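Local coordinates for endoribonuclease ToxN (Bacillus thuringiensis, PDB 4ATO), which cleaves RNA within A-rich AAAAA sequences as the toxin of a type III toxin-antitoxin system and is held in check by its ToxI RNA pseudoknot, at residues Val40-Lys45 against Tyr51-Thr56; Ser65-Lys70 against Lys150-Val155; Tyr136-Val141 against Ser146-Phe151. One frame throughout, in Å; residues are numbered along the deposited sequence.

Interaction 1. Residues Val40-Lys45 against Tyr51-Thr56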
loop_
_atom_site.group_PDB
_atom_site.type_symbol
_atom_site.label_atom_id
_atom_site.label_comp_id
_atom_site.label_asym_id
_atom_site.label_seq_id
_atom_site.Cartn_x
_atom_site.Cartn_y
_atom_site.Cartn_z
ATOM N N VAL A 40 19.049 -5.641 21.962
ATOM C CA VAL A 40 19.080 -5.655 20.507
ATOM C C VAL A 40 20.229 -4.787 20.014
ATOM O O VAL A 40 20.472 -3.702 20.539
ATOM C CB VAL A 40 17.748 -5.153 19.916
ATOM C CG1 VAL A 40 17.836 -5.039 18.416
ATOM C CG2 VAL A 40 16.634 -6.088 20.305
ATOM N N GLY A 41 20.957 -5.275 19.020
ATOM C CA GLY A 41 22.076 -4.521 18.490
ATOM C C GLY A 41 21.625 -3.414 17.552
ATOM O O GLY A 41 20.889 -3.657 16.596
ATOM N N VAL A 42 22.057 -2.193 17.837
ATOM C CA VAL A 42 21.858 -1.071 16.929
ATOM C C VAL A 42 22.597 -1.398 15.641
ATOM O O VAL A 42 23.744 -1.857 15.687
ATOM C CB VAL A 42 22.400 0.234 17.537
ATOM C CG1 VAL A 42 22.474 1.330 16.481
ATOM C CG2 VAL A 42 21.511 0.674 18.710
ATOM N N LEU A 43 21.938 -1.180 14.504
ATOM C CA LEU A 43 22.446 -1.633 13.202
ATOM C C LEU A 43 23.798 -1.033 12.805
ATOM O O LEU A 43 24.662 -1.731 12.267
ATOM C CB LEU A 43 21.408 -1.390 12.095
ATOM C CG LEU A 43 20.077 -2.149 12.228
ATOM C CD1 LEU A 43 19.217 -1.964 10.986
ATOM C CD2 LEU A 43 20.286 -3.641 12.524
ATOM N N GLU A 44 23.990 0.246 13.059
ATOM C CA GLU A 44 25.257 0.881 12.769
ATOM C C GLU A 44 25.955 1.417 14.025
ATOM O O GLU A 44 25.318 1.789 14.983
ATOM C CB GLU A 44 25.077 1.969 11.708
ATOM C CG GLU A 44 23.888 1.718 10.796
ATOM C CD GLU A 44 23.934 2.463 9.476
ATOM O OE1 GLU A 44 24.384 3.610 9.450
ATOM O OE2 GLU A 44 23.503 1.903 8.460
ATOM N N LYS A 45 27.270 1.439 13.996
ATOM C CA LYS A 45 28.064 1.946 15.108
ATOM C C LYS A 45 27.750 3.410 15.356
ATOM O O LYS A 45 27.336 4.116 14.446
ATOM C CB LYS A 45 29.563 1.782 14.822
ATOM C CG LYS A 45 29.992 0.326 14.712
ATOM C CD LYS A 45 31.488 0.148 14.908
ATOM C CE LYS A 45 31.883 -1.319 14.779
ATOM N NZ LYS A 45 33.314 -1.531 15.127
ATOM N N TYR A 51 26.439 -0.176 19.949
ATOM C CA TYR A 51 25.403 0.078 20.951
ATOM C C TYR A 51 24.356 -1.020 21.008
ATOM O O TYR A 51 24.055 -1.665 20.008
ATOM C CB TYR A 51 24.711 1.418 20.710
ATOM C CG TYR A 51 25.324 2.566 21.470
ATOM C CD1 TYR A 51 26.416 3.256 20.957
ATOM C CD2 TYR A 51 24.800 2.975 22.696
ATOM C CE1 TYR A 51 26.986 4.326 21.648
ATOM C CE2 TYR A 51 25.360 4.041 23.397
ATOM C CZ TYR A 51 26.461 4.711 22.865
ATOM O OH TYR A 51 27.026 5.773 23.538
ATOM N N PHE A 52 23.795 -1.204 22.195
ATOM C CA PHE A 52 22.849 -2.276 22.444
ATOM C C PHE A 52 21.688 -1.751 23.266
ATOM O O PHE A 52 21.894 -1.065 24.267
ATOM C CB PHE A 52 23.562 -3.443 23.134
ATOM C CG PHE A 52 24.603 -4.090 22.265
ATOM C CD1 PHE A 52 24.251 -5.079 21.358
ATOM C CD2 PHE A 52 25.932 -3.681 22.323
ATOM C CE1 PHE A 52 25.207 -5.669 20.543
ATOM C CE2 PHE A 52 26.898 -4.270 21.508
ATOM C CZ PHE A 52 26.536 -5.263 20.624
ATOM N N VAL A 53 20.472 -2.057 22.812
ATOM C CA VAL A 53 19.251 -1.534 23.408
ATOM C C VAL A 53 18.554 -2.624 24.214
ATOM O O VAL A 53 18.140 -3.645 23.666
ATOM C CB VAL A 53 18.263 -0.998 22.337
ATOM C CG1 VAL A 53 17.076 -0.338 23.011
ATOM C CG2 VAL A 53 18.958 -0.028 21.371
ATOM N N PRO A 54 18.412 -2.402 25.520
ATOM C CA PRO A 54 17.858 -3.413 26.427
ATOM C C PRO A 54 16.356 -3.639 26.247
ATOM O O PRO A 54 15.614 -2.705 25.971
ATOM C CB PRO A 54 18.135 -2.819 27.817
ATOM C CG PRO A 54 18.185 -1.315 27.575
ATOM C CD PRO A 54 18.825 -1.171 26.224
ATOM N N LEU A 55 15.932 -4.886 26.411
ATOM C CA LEU A 55 14.520 -5.238 26.464
ATOM C C LEU A 55 14.033 -5.279 27.900
ATOM O O LEU A 55 14.790 -5.619 28.807
ATOM C CB LEU A 55 14.302 -6.618 25.845
ATOM C CG LEU A 55 14.237 -6.610 24.325
ATOM C CD1 LEU A 55 14.311 -8.017 23.756
ATOM C CD2 LEU A 55 12.945 -5.904 23.923
ATOM N N THR A 56 12.765 -4.944 28.103
ATOM C CA THR A 56 12.125 -5.175 29.392
ATOM C C THR A 56 10.782 -5.850 29.168
ATOM O O THR A 56 10.197 -5.710 28.100
ATOM C CB THR A 56 11.945 -3.873 30.193
ATOM O OG1 THR A 56 11.317 -4.156 31.454
ATOM C CG2 THR A 56 11.117 -2.868 29.418
HETATM O O HOH W 1 25.507 -3.124 17.761
HETATM O O HOH W 2 25.869 0.246 17.125
#
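With CG1 trans to the backbone N in both Val42 (chi1 167°) and Val53 (chi1 -174°), each valine is left with CG2 beside its own N, and these two methyls meet across the hairpin at 3.8 Å. Val42 CG2 also packs on Tyr51 CB. Phe52 is turned differently: its ring lies obliquely against Gly41, CD1 3.6 Å from Gly41 CA, where no side chain intervenes. The backbones carry the rest. Val40 and Val53 form a hydrogen-bonded antiparallel pair, Val40 N giving to Val53 O and Val53 N giving to Val40 O, each 2.8 Å long. Gly41 faces Phe52 as the non-hydrogen-bonded pair, and Val42 N then reaches Tyr51 O at 3.0 Å. Beyond this the chains part and water fills in: one molecule lies within hydrogen-bonding distance of both Val42 O and Tyr51 O, while another accepts from Tyr51 N (2.9 Å to the water O) and also contacts Glu44 O. The phenol of Tyr51 leads away to Glu163, and Val40 and Val42 lie against helix 108-139. Strands 38-41 and 51-56 thus make a beta hairpin at the middle of the six-stranded antiparallel sheet, consistent with the SH3-like core assigned to the ToxN/AbiQ family.

Interaction 2. Residues Ser65-Lys70 against Lys150-Val155; sequences SQVSVK and KFLKGV. With nucleotides of chain B.
Val67 and Leu152 make the closest approach between the two segments: Val67 CG1 and Leu152 CD2 are 3.6 Å apart, and the two side chains pass alongside, running opposite ways. With CG1 anti to its carbonyl carbon (chi1 -74°), Val67 offers that methyl to Leu152; it also comes loosely toward Val155 CG1. The other methyl of Val67, CG2, turns to the RNA and lies 3.2 Å from O2 of U4 of chain B, so one isopropyl group touches both the helix and a nucleotide. The second link is less direct. Gln66 NE2 sits 4.4 Å from Phe151 CE2, and both residues hold the same base. U5 of chain B lies flat over the ring of Phe151, its C6 3.3 Å above the ring centre, while the opposite face of that ring carries Val155 CG1 nearer the rim. Gln66, extended beyond CG, donates from NE2 to O4 of this uracil at 2.8 Å (N-H...O 161°). The contact is therefore part of the RNA-binding surface for the antitoxin, formed where the 3-10 turn at 65-66, leading into edge strand 68-72, comes up to helix 147-155. C19 of chain B lies against both residues of the turn: its C4 is 3.3 Å from Gln66 CG, and its N4 gives a 2.9 Å hydrogen bond to Ser65 OG. Farther out, the amide of Gln66 is fixed at both ends within the protein, NE2 also giving to Asn64 OD1 and OE1 accepting from Lys148 NZ. Lys131 of helix 108-139 ties the turn to the start of the strand, its NZ bonding to Ser65 O and Ser68 O. On the helix side, Val155 O accepts from Asn85 of strand 78-89, and Leu152 packs against Asp138 and Val139.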
loop_
_atom_site.group_PDB
_atom_site.type_symbol
_atom_site.label_atom_id
_atom_site.label_comp_id
_atom_site.label_asym_id
_atom_site.label_seq_id
_atom_site.Cartn_x
_atom_site.Cartn_y
_atom_site.Cartn_z
ATOM N N SER A 65 7.002 7.712 24.060
ATOM C CA SER A 65 7.250 7.047 22.783
ATOM C C SER A 65 8.609 7.431 22.196
ATOM O O SER A 65 9.204 6.667 21.453
ATOM C CB SER A 65 6.138 7.367 21.789
ATOM O OG SER A 65 6.246 8.707 21.355
ATOM N N GLN A 66 9.113 8.602 22.564
ATOM C CA GLN A 66 10.384 9.072 22.029
ATOM C C GLN A 66 11.570 8.198 22.428
ATOM O O GLN A 66 12.572 8.185 21.727
ATOM C CB GLN A 66 10.656 10.514 22.451
ATOM C CG GLN A 66 9.656 11.499 21.922
ATOM C CD GLN A 66 9.846 12.856 22.536
ATOM O OE1 GLN A 66 10.546 13.708 21.976
ATOM N NE2 GLN A 66 9.245 13.068 23.706
ATOM N N VAL A 67 11.459 7.478 23.543
ATOM C CA VAL A 67 12.575 6.663 24.032
ATOM C C VAL A 67 12.214 5.194 24.212
ATOM O O VAL A 67 12.856 4.475 24.972
ATOM C CB VAL A 67 13.131 7.171 25.394
ATOM C CG1 VAL A 67 13.944 8.453 25.210
ATOM C CG2 VAL A 67 12.003 7.350 26.416
ATOM N N SER A 68 11.195 4.734 23.509
ATOM C CA SER A 68 10.835 3.332 23.614
ATOM C C SER A 68 10.205 2.794 22.344
ATOM O O SER A 68 9.666 3.537 21.524
ATOM C CB SER A 68 9.885 3.115 24.785
ATOM O OG SER A 68 8.850 4.051 24.742
ATOM N N VAL A 69 10.288 1.484 22.192
ATOM C CA VAL A 69 9.601 0.798 21.118
ATOM C C VAL A 69 8.877 -0.380 21.751
ATOM O O VAL A 69 9.503 -1.274 22.325
ATOM C CB VAL A 69 10.594 0.307 20.043
ATOM C CG1 VAL A 69 9.862 -0.514 18.971
ATOM C CG2 VAL A 69 11.343 1.502 19.423
ATOM N N LYS A 70 7.556 -0.355 21.675
ATOM C CA LYS A 70 6.749 -1.441 22.184
ATOM C C LYS A 70 6.642 -2.549 21.137
ATOM O O LYS A 70 6.351 -2.292 19.969
ATOM C CB LYS A 70 5.373 -0.919 22.582
ATOM C CG LYS A 70 5.439 0.065 23.732
ATOM C CD LYS A 70 4.112 0.763 24.005
ATOM C CE LYS A 70 4.182 1.514 25.345
ATOM N NZ LYS A 70 2.917 2.220 25.726
ATOM N N LYS A 150 16.415 18.457 28.348
ATOM C CA LYS A 150 16.432 18.282 29.799
ATOM C C LYS A 150 15.694 17.005 30.208
ATOM O O LYS A 150 16.191 16.223 31.013
ATOM C CB LYS A 150 15.817 19.494 30.502
ATOM C CG LYS A 150 16.442 19.824 31.848
ATOM C CD LYS A 150 17.930 20.162 31.702
ATOM C CE LYS A 150 18.820 19.062 32.281
ATOM N NZ LYS A 150 20.263 19.224 31.944
ATOM N N PHE A 151 14.509 16.790 29.644
ATOM C CA PHE A 151 13.763 15.566 29.917
ATOM C C PHE A 151 14.574 14.346 29.503
ATOM O O PHE A 151 14.710 13.386 30.269
ATOM C CB PHE A 151 12.426 15.562 29.174
ATOM C CG PHE A 151 11.865 14.184 28.953
ATOM C CD1 PHE A 151 11.314 13.468 30.011
ATOM C CD2 PHE A 151 11.901 13.598 27.697
ATOM C CE1 PHE A 151 10.793 12.191 29.816
ATOM C CE2 PHE A 151 11.380 12.316 27.490
ATOM C CZ PHE A 151 10.822 11.615 28.549
ATOM N N LEU A 152 15.129 14.400 28.292
ATOM C CA LEU A 152 15.867 13.262 27.745
ATOM C C LEU A 152 17.092 12.964 28.594
ATOM O O LEU A 152 17.349 11.810 28.918
ATOM C CB LEU A 152 16.248 13.490 26.269
ATOM C CG LEU A 152 15.069 13.446 25.285
ATOM C CD1 LEU A 152 15.476 13.891 23.887
ATOM C CD2 LEU A 152 14.462 12.053 25.246
ATOM N N LYS A 153 17.832 14.006 28.970
ATOM C CA LYS A 153 19.020 13.830 29.808
ATOM C C LYS A 153 18.687 13.170 31.131
ATOM O O LYS A 153 19.455 12.342 31.625
ATOM C CB LYS A 153 19.745 15.161 30.054
ATOM C CG LYS A 153 20.577 15.619 28.871
ATOM C CD LYS A 153 21.240 16.966 29.138
ATOM C CE LYS A 153 22.051 17.447 27.938
ATOM N NZ LYS A 153 21.183 17.940 26.836
ATOM N N GLY A 154 17.539 13.535 31.697
ATOM C CA GLY A 154 17.113 12.986 32.972
ATOM C C GLY A 154 16.753 11.511 32.880
ATOM O O GLY A 154 17.082 10.727 33.765
ATOM N N VAL A 155 16.091 11.119 31.795
ATOM C CA VAL A 155 15.564 9.762 31.693
ATOM C C VAL A 155 16.542 8.792 31.013
ATOM O O VAL A 155 16.339 7.579 31.059
ATOM C CB VAL A 155 14.194 9.743 30.959
ATOM C CG1 VAL A 155 14.396 9.785 29.447
ATOM C CG2 VAL A 155 13.389 8.516 31.348
ATOM P P U B 5 5.904 11.374 30.403
ATOM O OP1 U B 5 4.920 10.674 31.257
ATOM O OP2 U B 5 5.788 11.241 28.934
ATOM O "O5'" U B 5 5.980 12.922 30.796
ATOM C "C5'" U B 5 6.344 13.325 32.110
ATOM C "C4'" U B 5 6.957 14.705 32.126
ATOM O "O4'" U B 5 8.288 14.677 31.534
ATOM C "C3'" U B 5 6.235 15.774 31.326
ATOM O "O3'" U B 5 5.079 16.273 31.976
ATOM C "C2'" U B 5 7.331 16.810 31.133
ATOM O "O2'" U B 5 7.553 17.541 32.332
ATOM C "C1'" U B 5 8.542 15.909 30.884
ATOM N N1 U B 5 8.731 15.657 29.434
ATOM C C2 U B 5 9.255 16.713 28.705
ATOM O O2 U B 5 9.591 17.764 29.228
ATOM N N3 U B 5 9.398 16.492 27.356
ATOM C C4 U B 5 9.059 15.338 26.673
ATOM O O4 U B 5 9.237 15.285 25.454
ATOM C C5 U B 5 8.504 14.299 27.493
ATOM C C6 U B 5 8.350 14.486 28.813
ATOM P P C B 19 9.187 10.277 14.630
ATOM O OP1 C B 19 10.091 10.325 13.456
ATOM O OP2 C B 19 9.414 9.241 15.654
ATOM O "O5'" C B 19 9.110 11.705 15.321
ATOM C "C5'" C B 19 8.649 12.849 14.601
ATOM C "C4'" C B 19 8.806 14.115 15.416
ATOM O "O4'" C B 19 7.860 14.092 16.528
ATOM C "C3'" C B 19 10.185 14.316 16.038
ATOM O "O3'" C B 19 10.499 15.702 16.040
ATOM C "C2'" C B 19 9.987 13.826 17.475
ATOM O "O2'" C B 19 10.891 14.367 18.414
ATOM C "C1'" C B 19 8.554 14.267 17.749
ATOM N N1 C B 19 7.864 13.486 18.803
ATOM C C2 C B 19 7.547 14.147 20.001
ATOM O O2 C B 19 7.869 15.335 20.107
ATOM N N3 C B 19 6.914 13.492 21.007
ATOM C C4 C B 19 6.580 12.215 20.844
ATOM N N4 C B 19 5.950 11.597 21.848
ATOM C C5 C B 19 6.877 11.511 19.630
ATOM C C6 C B 19 7.512 12.174 18.642
ATOM P P U B 4 8.033 8.540 35.983
ATOM O OP1 U B 4 7.174 9.658 36.436
ATOM O OP2 U B 4 7.512 7.153 36.087
ATOM O "O5'" U B 4 8.536 8.823 34.500
ATOM C "C5'" U B 4 8.911 10.129 34.100
ATOM C "C4'" U B 4 8.861 10.284 32.603
ATOM O "O4'" U B 4 9.813 9.370 31.998
ATOM C "C3'" U B 4 7.511 9.979 31.954
ATOM O "O3'" U B 4 7.351 10.831 30.819
ATOM C "C2'" U B 4 7.689 8.527 31.487
ATOM O "O2'" U B 4 6.844 8.140 30.421
ATOM C "C1'" U B 4 9.149 8.531 31.070
ATOM N N1 U B 4 9.805 7.210 31.098
ATOM C C2 U B 4 10.137 6.669 29.877
ATOM O O2 U B 4 9.849 7.217 28.832
ATOM N N3 U B 4 10.785 5.459 29.924
ATOM C C4 U B 4 11.145 4.761 31.058
ATOM O O4 U B 4 11.732 3.685 30.938
ATOM C C5 U B 4 10.783 5.394 32.294
ATOM C C6 U B 4 10.149 6.576 32.269
#

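Interaction 3. Residues Tyr136-Val141 against Ser146-Phe151. With nucleotides of chain B.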
loop_
_atom_site.group_PDB
_atom_site.type_symbol
_atom_site.label_atom_id
_atom_site.label_comp_id
_atom_site.label_asym_id
_atom_site.label_seq_id
_atom_site.Cartn_x
_atom_site.Cartn_y
_atom_site.Cartn_z
ATOM N N TYR A 136 20.083 9.983 20.961
ATOM C CA TYR A 136 21.526 10.102 21.128
ATOM C C TYR A 136 21.977 11.529 20.816
ATOM O O TYR A 136 22.763 12.111 21.553
ATOM C CB TYR A 136 22.275 9.134 20.221
ATOM C CG TYR A 136 23.781 9.207 20.403
ATOM C CD1 TYR A 136 24.412 8.420 21.350
ATOM C CD2 TYR A 136 24.566 10.061 19.628
ATOM C CE1 TYR A 136 25.772 8.468 21.529
ATOM C CE2 TYR A 136 25.940 10.123 19.808
ATOM C CZ TYR A 136 26.535 9.318 20.763
ATOM O OH TYR A 136 27.899 9.342 20.964
ATOM N N LYS A 137 21.475 12.076 19.713
ATOM C CA LYS A 137 21.797 13.445 19.326
ATOM C C LYS A 137 21.404 14.426 20.426
ATOM O O LYS A 137 22.216 15.247 20.857
ATOM C CB LYS A 137 21.082 13.822 18.025
ATOM C CG LYS A 137 21.996 14.331 16.920
ATOM C CD LYS A 137 22.899 13.218 16.383
ATOM C CE LYS A 137 23.772 13.697 15.222
ATOM N NZ LYS A 137 24.745 14.759 15.624
ATOM N N ASP A 138 20.157 14.336 20.884
ATOM C CA ASP A 138 19.662 15.280 21.885
ATOM C C ASP A 138 20.313 15.144 23.259
ATOM O O ASP A 138 20.501 16.139 23.960
ATOM C CB ASP A 138 18.144 15.203 22.007
ATOM C CG ASP A 138 17.446 16.189 21.105
ATOM O OD1 ASP A 138 18.143 17.026 20.494
ATOM O OD2 ASP A 138 16.206 16.139 21.013
ATOM N N VAL A 139 20.649 13.922 23.653
ATOM C CA VAL A 139 21.269 13.720 24.954
ATOM C C VAL A 139 22.684 14.300 24.957
ATOM O O VAL A 139 23.129 14.866 25.957
ATOM C CB VAL A 139 21.260 12.230 25.382
ATOM C CG1 VAL A 139 22.253 11.972 26.520
ATOM C CG2 VAL A 139 19.857 11.816 25.804
ATOM N N THR A 140 23.364 14.186 23.820
ATOM C CA THR A 140 24.760 14.600 23.703
ATOM C C THR A 140 24.962 16.031 23.191
ATOM O O THR A 140 26.072 16.387 22.795
ATOM C CB THR A 140 25.563 13.650 22.769
ATOM O OG1 THR A 140 25.099 13.785 21.419
ATOM C CG2 THR A 140 25.439 12.197 23.207
ATOM N N VAL A 141 23.921 16.837 23.151
ATOM C CA VAL A 141 24.103 18.192 22.693
ATOM C C VAL A 141 24.784 18.950 23.787
ATOM O O VAL A 141 24.857 18.499 24.905
ATOM C CB VAL A 141 22.794 18.952 22.438
ATOM C CG1 VAL A 141 22.036 18.398 21.267
ATOM C CG2 VAL A 141 21.949 19.029 23.686
ATOM N N SER A 146 17.352 22.420 25.714
ATOM C CA SER A 146 15.957 22.781 25.555
ATOM C C SER A 146 15.135 22.086 26.640
ATOM O O SER A 146 15.655 21.280 27.410
ATOM C CB SER A 146 15.463 22.307 24.194
ATOM O OG SER A 146 15.578 20.896 24.109
ATOM N N HIS A 147 13.844 22.397 26.688
ATOM C CA HIS A 147 12.912 21.673 27.538
ATOM C C HIS A 147 13.040 20.150 27.286
ATOM O O HIS A 147 13.161 19.358 28.222
ATOM C CB HIS A 147 11.488 22.150 27.244
ATOM C CG HIS A 147 10.474 21.712 28.252
ATOM N ND1 HIS A 147 10.162 22.461 29.366
ATOM C CD2 HIS A 147 9.697 20.606 28.317
ATOM C CE1 HIS A 147 9.241 21.835 30.076
ATOM N NE2 HIS A 147 8.937 20.707 29.459
ATOM N N LYS A 148 13.042 19.749 26.019
ATOM C CA LYS A 148 13.075 18.322 25.683
ATOM C C LYS A 148 14.380 17.659 26.087
ATOM O O LYS A 148 14.384 16.589 26.687
ATOM C CB LYS A 148 12.861 18.091 24.189
ATOM C CG LYS A 148 12.762 16.592 23.839
ATOM C CD LYS A 148 12.470 16.351 22.352
ATOM C CE LYS A 148 11.087 16.883 21.956
ATOM N NZ LYS A 148 10.681 16.413 20.596
ATOM N N GLN A 149 15.485 18.292 25.720
ATOM C CA GLN A 149 16.816 17.793 26.043
ATOM C C GLN A 149 17.021 17.594 27.540
ATOM O O GLN A 149 17.704 16.664 27.953
ATOM C CB GLN A 149 17.883 18.724 25.459
ATOM C CG GLN A 149 17.943 18.635 23.935
ATOM C CD GLN A 149 18.600 19.843 23.288
ATOM O OE1 GLN A 149 18.866 20.851 23.943
ATOM N NE2 GLN A 149 18.864 19.741 21.993
ATOM N N LYS A 150 16.415 18.457 28.348
ATOM C CA LYS A 150 16.432 18.282 29.799
ATOM C C LYS A 150 15.694 17.005 30.208
ATOM O O LYS A 150 16.191 16.223 31.013
ATOM C CB LYS A 150 15.817 19.494 30.502
ATOM C CG LYS A 150 16.442 19.824 31.848
ATOM C CD LYS A 150 17.930 20.162 31.702
ATOM C CE LYS A 150 18.820 19.062 32.281
ATOM N NZ LYS A 150 20.263 19.224 31.944
ATOM N N PHE A 151 14.509 16.790 29.644
ATOM C CA PHE A 151 13.763 15.566 29.917
ATOM C C PHE A 151 14.574 14.346 29.503
ATOM O O PHE A 151 14.710 13.386 30.269
ATOM C CB PHE A 151 12.426 15.562 29.174
ATOM C CG PHE A 151 11.865 14.184 28.953
ATOM C CD1 PHE A 151 11.314 13.468 30.011
ATOM C CD2 PHE A 151 11.901 13.598 27.697
ATOM C CE1 PHE A 151 10.793 12.191 29.816
ATOM C CE2 PHE A 151 11.380 12.316 27.490
ATOM C CZ PHE A 151 10.822 11.615 28.549
ATOM P P U B 5 5.904 11.374 30.403
ATOM O OP1 U B 5 4.920 10.674 31.257
ATOM O OP2 U B 5 5.788 11.241 28.934
ATOM O "O5'" U B 5 5.980 12.922 30.796
ATOM C "C5'" U B 5 6.344 13.325 32.110
ATOM C "C4'" U B 5 6.957 14.705 32.126
ATOM O "O4'" U B 5 8.288 14.677 31.534
ATOM C "C3'" U B 5 6.235 15.774 31.326
ATOM O "O3'" U B 5 5.079 16.273 31.976
ATOM C "C2'" U B 5 7.331 16.810 31.133
ATOM O "O2'" U B 5 7.553 17.541 32.332
ATOM C "C1'" U B 5 8.542 15.909 30.884
ATOM N N1 U B 5 8.731 15.657 29.434
ATOM C C2 U B 5 9.255 16.713 28.705
ATOM O O2 U B 5 9.591 17.764 29.228
ATOM N N3 U B 5 9.398 16.492 27.356
ATOM C C4 U B 5 9.059 15.338 26.673
ATOM O O4 U B 5 9.237 15.285 25.454
ATOM C C5 U B 5 8.504 14.299 27.493
ATOM C C6 U B 5 8.350 14.486 28.813
ATOM P P G B 6 3.719 16.495 31.149
ATOM O OP1 G B 6 2.768 17.211 32.042
ATOM O OP2 G B 6 3.320 15.180 30.594
ATOM O "O5'" G B 6 4.171 17.454 29.974
ATOM C "C5'" G B 6 4.602 18.776 30.233
ATOM C "C4'" G B 6 5.270 19.365 29.024
ATOM O "O4'" G B 6 6.314 18.469 28.559
ATOM C "C3'" G B 6 4.369 19.569 27.818
ATOM O "O3'" G B 6 3.673 20.796 27.882
ATOM C "C2'" G B 6 5.338 19.470 26.643
ATOM O "O2'" G B 6 6.026 20.696 26.452
ATOM C "C1'" G B 6 6.334 18.431 27.151
ATOM N N9 G B 6 5.999 17.062 26.711
ATOM C C8 G B 6 5.381 16.065 27.436
ATOM N N7 G B 6 5.236 14.947 26.770
ATOM C C5 G B 6 5.801 15.219 25.529
ATOM C C6 G B 6 5.948 14.393 24.381
ATOM O O6 G B 6 5.605 13.214 24.231
ATOM N N1 G B 6 6.568 15.076 23.337
ATOM C C2 G B 6 7.000 16.381 23.389
ATOM N N2 G B 6 7.584 16.873 22.285
ATOM N N3 G B 6 6.869 17.152 24.455
ATOM C C4 G B 6 6.273 16.512 25.480
ATOM P P G B 20 11.744 16.249 15.180
ATOM O OP1 G B 20 12.008 15.266 14.105
ATOM O OP2 G B 20 12.824 16.558 16.138
ATOM O "O5'" G B 20 11.169 17.585 14.558
ATOM C "C5'" G B 20 9.972 17.579 13.791
ATOM C "C4'" G B 20 9.222 18.880 13.926
ATOM O "O4'" G B 20 8.498 18.883 15.185
ATOM C "C3'" G B 20 10.095 20.138 13.939
ATOM O "O3'" G B 20 9.375 21.219 13.358
ATOM C "C2'" G B 20 10.262 20.408 15.425
ATOM O "O2'" G B 20 10.573 21.746 15.741
ATOM C "C1'" G B 20 8.885 20.008 15.949
ATOM N N9 G B 20 8.868 19.637 17.362
ATOM C C8 G B 20 9.229 18.442 17.928
ATOM N N7 G B 20 9.100 18.438 19.225
ATOM C C5 G B 20 8.630 19.704 19.525
ATOM C C6 G B 20 8.308 20.279 20.775
ATOM O O6 G B 20 8.383 19.747 21.889
ATOM N N1 G B 20 7.870 21.595 20.628
ATOM C C2 G B 20 7.756 22.264 19.426
ATOM N N2 G B 20 7.312 23.533 19.473
ATOM N N3 G B 20 8.059 21.731 18.255
ATOM C C4 G B 20 8.486 20.460 18.387
#
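Gln149, the residue that touches both Asp138 and Val141 across this contact, is prepared by Ser146 three places earlier. Ser146 is the N-cap of helix 147-155: its OG accepts from Gln149 N at 3.1 Å, and its own N gives to Gln149 OE1 at 2.8 Å, the reciprocal pair of a capping box. His147 points to the RNA, with CD2 3.0 Å from O2 of U5 of chain B and the edge of its ring by the sugar of G6 of chain B. Lys148, bent at chi3 (-65°), passes 4.0 Å from Asp138 OD2 with its CD and carries NZ to N7 of G20 of chain B, a 2.9 Å hydrogen bond. The same ammonium also binds a cytosine O2 of the bound RNA. Here helix 108-139 ends and, after a short loop, the chain turns a corner into helix 147-155, the two consecutive helices meeting at a steep angle with Asp138 and Val141 facing the start of the second. Gln149 carries the crossing. With OE1 committed to the cap, its NE2 gives a nearly straight hydrogen bond to Asp138 OD1 (3.2 Å, 178°), in the plane of the amide but striking the carboxylate from well above its plane, 62° out. The carboxylate and amide planes stand almost perpendicular. Val141 closes over the amide with both methyls, CG2 at 3.5 Å from Gln149 CD and CG1 equally near Gln149 NE2. Just past the first helix, Thr140 gives Tyr136 O two bonds, from OG1 and N on opposite faces of that carbonyl. The second helix then takes up its i to i-4 bonds, Lys150 N to Ser146 O and Phe151 N to His147 O.

How the interactions relate
From the N terminus, interaction 1 comes first, closing the nine-residue connection 42-50 between strands 38-41 and 51-56 at the middle of the sheet. Interaction 2 opens next, at edge strand 68-72 of the same sheet, and closes only after a 79-residue loop that includes strand 78-89 and the long helix 108-139. Interaction 3 begins within that loop, closes the short loop 140-146 between helices 108-139 and 147-155, and ends on the stretch where interaction 2 also ends, sharing Lys150 and Phe151. The two also meet where Lys153 lies by Val141. Tyr51 OH packs against Tyr136 CE1, and both phenols bond to Glu163, so the hairpin meets the end of the long helix.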